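Local coordinates for protein diaminopropionate ammonia-lyase (Escherichia coli, PDB 4D9I) that catalyses the pyridoxal-phosphate-dependent elimination of ammonia from both the L and D isomers of 2,3-diaminopropionate, giving pyruvate, at residues Leu6-Thr20 with Leu302-Val316. Numbering follows the deposited sequence.
Sequences LKIDIADNKFFNGET and LRNCATQFISCQDSV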
loop_
_atom_site.group_PDB
_atom_site.type_symbol
_atom_site.label_atom_id
_atom_site.label_comp_id
_atom_site.label_asym_id
_atom_site.label_seq_id
_atom_site.Cartn_x
_atom_site.Cartn_y
_atom_site.Cartn_z
ATOM N N LEU B 6 -0.705 20.736 -0.370
ATOM C CA LEU B 6 0.367 20.547 0.603
ATOM C C LEU B 6 1.426 21.581 0.315
ATOM O O LEU B 6 1.726 21.876 -0.851
ATOM C CB LEU B 6 0.945 19.131 0.552
ATOM C CG LEU B 6 -0.063 18.012 0.890
ATOM C CD1 LEU B 6 0.622 16.659 0.828
ATOM C CD2 LEU B 6 -0.696 18.214 2.264
ATOM N N LYS B 7 1.974 22.142 1.385
ATOM C CA LYS B 7 2.984 23.171 1.265
ATOM C C LYS B 7 4.172 22.624 0.466
ATOM O O LYS B 7 4.835 21.684 0.897
ATOM C CB LYS B 7 3.410 23.641 2.656
ATOM C CG LYS B 7 4.521 24.672 2.647
ATOM C CD LYS B 7 5.225 24.707 3.993
ATOM C CE LYS B 7 6.343 25.728 3.968
ATOM N NZ LYS B 7 6.801 26.142 5.330
ATOM N N ILE B 8 4.394 23.175 -0.730
ATOM C CA ILE B 8 5.614 22.889 -1.501
ATOM C C ILE B 8 6.222 24.200 -1.984
ATOM O O ILE B 8 5.840 24.715 -3.044
ATOM C CB ILE B 8 5.367 22.039 -2.767
ATOM C CG1 ILE B 8 4.588 20.761 -2.477
ATOM C CG2 ILE B 8 6.699 21.686 -3.431
ATOM C CD1 ILE B 8 3.835 20.278 -3.702
ATOM N N ASP B 9 7.154 24.748 -1.220
ATOM C CA ASP B 9 7.815 25.977 -1.628
ATOM C C ASP B 9 9.028 25.626 -2.470
ATOM O O ASP B 9 9.869 24.827 -2.043
ATOM C CB ASP B 9 8.225 26.801 -0.404
ATOM C CG ASP B 9 7.024 27.384 0.339
ATOM O OD1 ASP B 9 5.990 27.638 -0.292
ATOM O OD2 ASP B 9 7.123 27.603 1.562
ATOM N N ILE B 10 9.086 26.205 -3.670
ATOM C CA ILE B 10 10.186 25.986 -4.610
ATOM C C ILE B 10 10.967 27.265 -4.774
ATOM O O ILE B 10 10.388 28.309 -5.112
ATOM C CB ILE B 10 9.685 25.564 -6.011
ATOM C CG1 ILE B 10 8.808 24.315 -5.928
ATOM C CG2 ILE B 10 10.872 25.337 -6.945
ATOM C CD1 ILE B 10 7.785 24.204 -7.045
ATOM N N ALA B 11 12.278 27.194 -4.535
ATOM C CA ALA B 11 13.154 28.336 -4.756
ATOM C C ALA B 11 14.227 27.957 -5.762
ATOM O O ALA B 11 14.951 26.972 -5.565
ATOM C CB ALA B 11 13.780 28.798 -3.450
ATOM N N ASP B 12 14.286 28.726 -6.850
ATOM C CA ASP B 12 15.383 28.649 -7.824
ATOM C C ASP B 12 16.700 28.989 -7.157
ATOM O O ASP B 12 16.773 29.974 -6.431
ATOM C CB ASP B 12 15.182 29.664 -8.950
ATOM C CG ASP B 12 14.038 29.316 -9.853
ATOM O OD1 ASP B 12 13.763 28.125 -10.087
ATOM O OD2 ASP B 12 13.396 30.252 -10.338
ATOM N N ASN B 13 17.736 28.195 -7.416
ATOM C CA ASN B 13 19.070 28.465 -6.854
ATOM C C ASN B 13 19.729 29.640 -7.567
ATOM O O ASN B 13 20.300 29.482 -8.642
ATOM C CB ASN B 13 19.956 27.205 -6.900
ATOM C CG ASN B 13 21.381 27.437 -6.366
ATOM O OD1 ASN B 13 22.269 26.603 -6.593
ATOM N ND2 ASN B 13 21.594 28.532 -5.638
ATOM N N LYS B 14 19.648 30.818 -6.954
ATOM C CA LYS B 14 20.213 32.040 -7.537
ATOM C C LYS B 14 21.749 32.036 -7.481
ATOM O O LYS B 14 22.408 32.920 -8.009
ATOM C CB LYS B 14 19.637 33.268 -6.834
ATOM N N PHE B 15 22.310 31.001 -6.866
ATOM C CA PHE B 15 23.736 30.918 -6.640
ATOM C C PHE B 15 24.426 29.925 -7.562
ATOM O O PHE B 15 25.649 29.817 -7.562
ATOM C CB PHE B 15 24.000 30.717 -5.134
ATOM C CG PHE B 15 23.589 31.925 -4.330
ATOM C CD1 PHE B 15 22.293 32.038 -3.824
ATOM C CD2 PHE B 15 24.454 33.005 -4.190
ATOM C CE1 PHE B 15 21.893 33.186 -3.147
ATOM C CE2 PHE B 15 24.062 34.157 -3.508
ATOM C CZ PHE B 15 22.776 34.240 -2.987
ATOM N N PHE B 16 23.624 29.257 -8.392
ATOM C CA PHE B 16 24.102 28.277 -9.366
ATOM C C PHE B 16 25.223 28.854 -10.227
ATOM O O PHE B 16 25.081 29.940 -10.776
ATOM C CB PHE B 16 22.929 27.813 -10.249
ATOM C CG PHE B 16 23.321 26.861 -11.347
ATOM C CD1 PHE B 16 23.857 27.335 -12.547
ATOM C CD2 PHE B 16 23.132 25.494 -11.192
ATOM C CE1 PHE B 16 24.220 26.457 -13.551
ATOM C CE2 PHE B 16 23.489 24.613 -12.199
ATOM C CZ PHE B 16 24.038 25.095 -13.374
ATOM N N ASN B 17 26.337 28.131 -10.326
ATOM C CA ASN B 17 27.415 28.510 -11.242
ATOM C C ASN B 17 27.958 27.349 -12.072
ATOM O O ASN B 17 28.800 27.548 -12.955
ATOM C CB ASN B 17 28.539 29.283 -10.527
ATOM C CG ASN B 17 29.274 28.454 -9.483
ATOM O OD1 ASN B 17 28.992 27.279 -9.272
ATOM N ND2 ASN B 17 30.230 29.080 -8.819
ATOM N N GLY B 18 27.459 26.148 -11.786
ATOM C CA GLY B 18 27.845 24.946 -12.513
ATOM C C GLY B 18 29.296 24.523 -12.344
ATOM O O GLY B 18 29.814 23.779 -13.176
ATOM N N GLU B 19 29.955 25.014 -11.291
ATOM C CA GLU B 19 31.307 24.564 -10.931
ATOM C C GLU B 19 31.186 23.166 -10.337
ATOM O O GLU B 19 30.609 22.987 -9.269
ATOM C CB GLU B 19 31.999 25.552 -9.957
ATOM C CG GLU B 19 33.243 25.016 -9.220
ATOM C CD GLU B 19 34.080 26.094 -8.521
ATOM O OE1 GLU B 19 34.676 25.811 -7.454
ATOM O OE2 GLU B 19 34.162 27.229 -9.038
ATOM N N THR B 20 31.687 22.167 -11.058
ATOM C CA THR B 20 31.690 20.790 -10.561
ATOM C C THR B 20 32.824 20.614 -9.528
ATOM O O THR B 20 33.622 21.542 -9.293
ATOM C CB THR B 20 31.836 19.773 -11.711
ATOM O OG1 THR B 20 33.124 19.917 -12.304
ATOM C CG2 THR B 20 30.794 20.008 -12.788
ATOM N N LEU B 302 25.933 21.848 -3.654
ATOM C CA LEU B 302 24.533 22.211 -3.865
ATOM C C LEU B 302 24.382 23.674 -4.294
ATOM O O LEU B 302 23.642 23.975 -5.232
ATOM C CB LEU B 302 23.706 21.933 -2.611
ATOM C CG LEU B 302 23.773 20.504 -2.064
ATOM C CD1 LEU B 302 22.891 20.346 -0.829
ATOM C CD2 LEU B 302 23.370 19.491 -3.135
ATOM N N ARG B 303 25.078 24.572 -3.600
ATOM C CA ARG B 303 25.071 25.988 -3.939
ATOM C C ARG B 303 25.527 26.185 -5.391
ATOM O O ARG B 303 24.938 26.972 -6.134
ATOM C CB ARG B 303 25.997 26.751 -2.977
ATOM C CG ARG B 303 26.012 28.257 -3.141
ATOM C CD ARG B 303 27.353 28.806 -2.649
ATOM N NE ARG B 303 27.807 29.864 -3.544
ATOM C CZ ARG B 303 27.610 31.162 -3.349
ATOM N NH1 ARG B 303 26.994 31.592 -2.261
ATOM N NH2 ARG B 303 28.050 32.032 -4.240
ATOM N N ASN B 304 26.578 25.462 -5.778
ATOM C CA ASN B 304 27.104 25.505 -7.140
ATOM C C ASN B 304 26.211 24.894 -8.206
ATOM O O ASN B 304 26.053 25.467 -9.282
ATOM C CB ASN B 304 28.466 24.827 -7.203
ATOM C CG ASN B 304 29.556 25.657 -6.563
ATOM O OD1 ASN B 304 29.305 26.728 -6.016
ATOM N ND2 ASN B 304 30.779 25.153 -6.622
ATOM N N CYS B 305 25.623 23.745 -7.899
ATOM C CA CYS B 305 25.097 22.865 -8.931
ATOM C C CYS B 305 23.606 22.506 -8.838
ATOM O O CYS B 305 23.027 22.024 -9.822
ATOM C CB CYS B 305 25.936 21.588 -8.987
ATOM S SG CYS B 305 27.534 21.820 -9.775
ATOM N N ALA B 306 22.988 22.709 -7.675
ATOM C CA ALA B 306 21.553 22.413 -7.517
ATOM C C ALA B 306 20.691 23.396 -8.307
ATOM O O ALA B 306 20.965 24.589 -8.332
ATOM C CB ALA B 306 21.158 22.435 -6.052
ATOM N N THR B 307 19.633 22.906 -8.941
ATOM C CA THR B 307 18.800 23.793 -9.744
ATOM C C THR B 307 17.804 24.520 -8.847
ATOM O O THR B 307 17.627 25.732 -8.960
ATOM C CB THR B 307 18.058 23.038 -10.869
ATOM O OG1 THR B 307 18.959 22.110 -11.493
ATOM C CG2 THR B 307 17.521 24.032 -11.918
ATOM N N GLN B 308 17.187 23.771 -7.936
ATOM C CA GLN B 308 16.145 24.288 -7.073
ATOM C C GLN B 308 16.182 23.674 -5.683
ATOM O O GLN B 308 16.643 22.553 -5.493
ATOM C CB GLN B 308 14.772 24.025 -7.701
ATOM C CG GLN B 308 14.386 25.041 -8.764
ATOM C CD GLN B 308 13.232 24.574 -9.630
ATOM O OE1 GLN B 308 12.883 23.390 -9.635
ATOM N NE2 GLN B 308 12.641 25.493 -10.371
ATOM N N PHE B 309 15.681 24.427 -4.717
ATOM C CA PHE B 309 15.491 23.926 -3.366
ATOM C C PHE B 309 14.000 23.902 -3.068
ATOM O O PHE B 309 13.293 24.835 -3.429
ATOM C CB PHE B 309 16.193 24.843 -2.376
ATOM C CG PHE B 309 17.627 25.116 -2.720
ATOM C CD1 PHE B 309 18.024 26.380 -3.130
ATOM C CD2 PHE B 309 18.577 24.106 -2.641
ATOM C CE1 PHE B 309 19.354 26.645 -3.445
ATOM C CE2 PHE B 309 19.908 24.365 -2.961
ATOM C CZ PHE B 309 20.290 25.627 -3.364
ATOM N N ILE B 310 13.537 22.837 -2.417
ATOM C CA ILE B 310 12.146 22.734 -1.971
ATOM C C ILE B 310 12.067 22.607 -0.449
ATOM O O ILE B 310 12.792 21.814 0.159
ATOM C CB ILE B 310 11.399 21.549 -2.630
ATOM C CG1 ILE B 310 11.087 21.870 -4.098
ATOM C CG2 ILE B 310 10.098 21.233 -1.882
ATOM C CD1 ILE B 310 10.401 20.763 -4.875
ATOM N N SER B 311 11.203 23.423 0.145
ATOM C CA SER B 311 10.812 23.304 1.542
ATOM C C SER B 311 9.375 22.819 1.583
ATOM O O SER B 311 8.472 23.489 1.080
ATOM C CB SER B 311 10.916 24.651 2.249
ATOM O OG SER B 311 10.427 24.565 3.575
ATOM N N CYS B 312 9.153 21.663 2.190
ATOM C CA CYS B 312 7.822 21.079 2.164
ATOM C C CYS B 312 7.255 20.644 3.518
ATOM O O CYS B 312 7.986 20.404 4.487
ATOM C CB CYS B 312 7.743 19.949 1.134
ATOM S SG CYS B 312 8.628 18.468 1.623
ATOM N N GLN B 313 5.929 20.582 3.554
ATOM C CA GLN B 313 5.156 20.047 4.657
ATOM C C GLN B 313 5.599 18.616 4.990
ATOM O O GLN B 313 5.886 17.835 4.078
ATOM C CB GLN B 313 3.689 20.021 4.204
ATOM C CG GLN B 313 2.708 19.892 5.332
ATOM C CD GLN B 313 1.342 20.422 4.966
ATOM O OE1 GLN B 313 1.152 21.063 3.933
ATOM N NE2 GLN B 313 0.397 20.177 5.829
ATOM N N ASP B 314 5.621 18.285 6.284
ATOM C CA ASP B 314 5.889 16.929 6.786
ATOM C C ASP B 314 5.091 15.831 6.072
ATOM O O ASP B 314 5.648 14.798 5.692
ATOM C CB ASP B 314 5.576 16.851 8.283
ATOM C CG ASP B 314 6.779 17.150 9.157
ATOM O OD1 ASP B 314 6.591 17.346 10.384
ATOM O OD2 ASP B 314 7.916 17.185 8.630
ATOM N N SER B 315 3.790 16.069 5.896
ATOM C CA SER B 315 2.865 15.104 5.295
ATOM C C SER B 315 3.138 14.728 3.822
ATOM O O SER B 315 2.602 13.732 3.312
ATOM C CB SER B 315 1.423 15.609 5.451
ATOM O OG SER B 315 1.230 16.817 4.741
ATOM N N VAL B 316 3.997 15.498 3.154
ATOM C CA VAL B 316 4.453 15.155 1.809
ATOM C C VAL B 316 5.170 13.795 1.815
ATOM O O VAL B 316 4.960 12.973 0.913
ATOM C CB VAL B 316 5.383 16.259 1.239
ATOM C CG1 VAL B 316 6.072 15.798 -0.041
ATOM C CG2 VAL B 316 4.594 17.531 0.972
HETATM O O HOH W 1 9.366 27.074 3.788
HETATM O O HOH W 2 27.685 28.940 -5.928
#
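With CG set beside the backbone N (chi1 -81°) and an extended chain beyond it, Gln308 runs alongside Asp12, whose CG also sits beside its own N (chi1 -70°), and amide and carboxylate come to lie nearly coplanar. Gln308 NE2 donates to Asp12 OD1 at 2.9 Å, nearly straight (171°), with the oxygen in the amide plane. Lys362 NZ forms a salt bridge with Asp12 OD2 and its O accepts from Gln308 NE2, while Gln308 OE1 is hydrogen-bonded to His254. The pair is the last bridge of an antiparallel ladder, followed by the bond from Asn13 N to Thr307 O; strand 8-12 is the outermost strand of the larger sheet of this fold type II enzyme, tied to a segment some 280 residues further along. On the face of Ile8, Ile10 and Ile310, covered by helices 338-352 and 356-363, Ile10 CG1 packs 3.8 Å from Ile310 CG1. On the face of Asp9 and Ser311, one water accepts from Lys7 NZ and donates to Asp9 OD2 and Ser311 OG; Lys7 NZ also forms a salt bridge with Asp261, and Ser311 OG a hydrogen bond with Asp264. Lys7 is gripped twice by Gln313: its O accepts from Gln313 N, and its N gives to Gln313 OE1 at 2.9 Å. Past Asn13, Phe15 CB lies over the Arg303 guanidinium, and Asn304 O takes two donors, Asn17 N on a lone pair and Gly18 N at 3.0 Å from above the carbonyl plane.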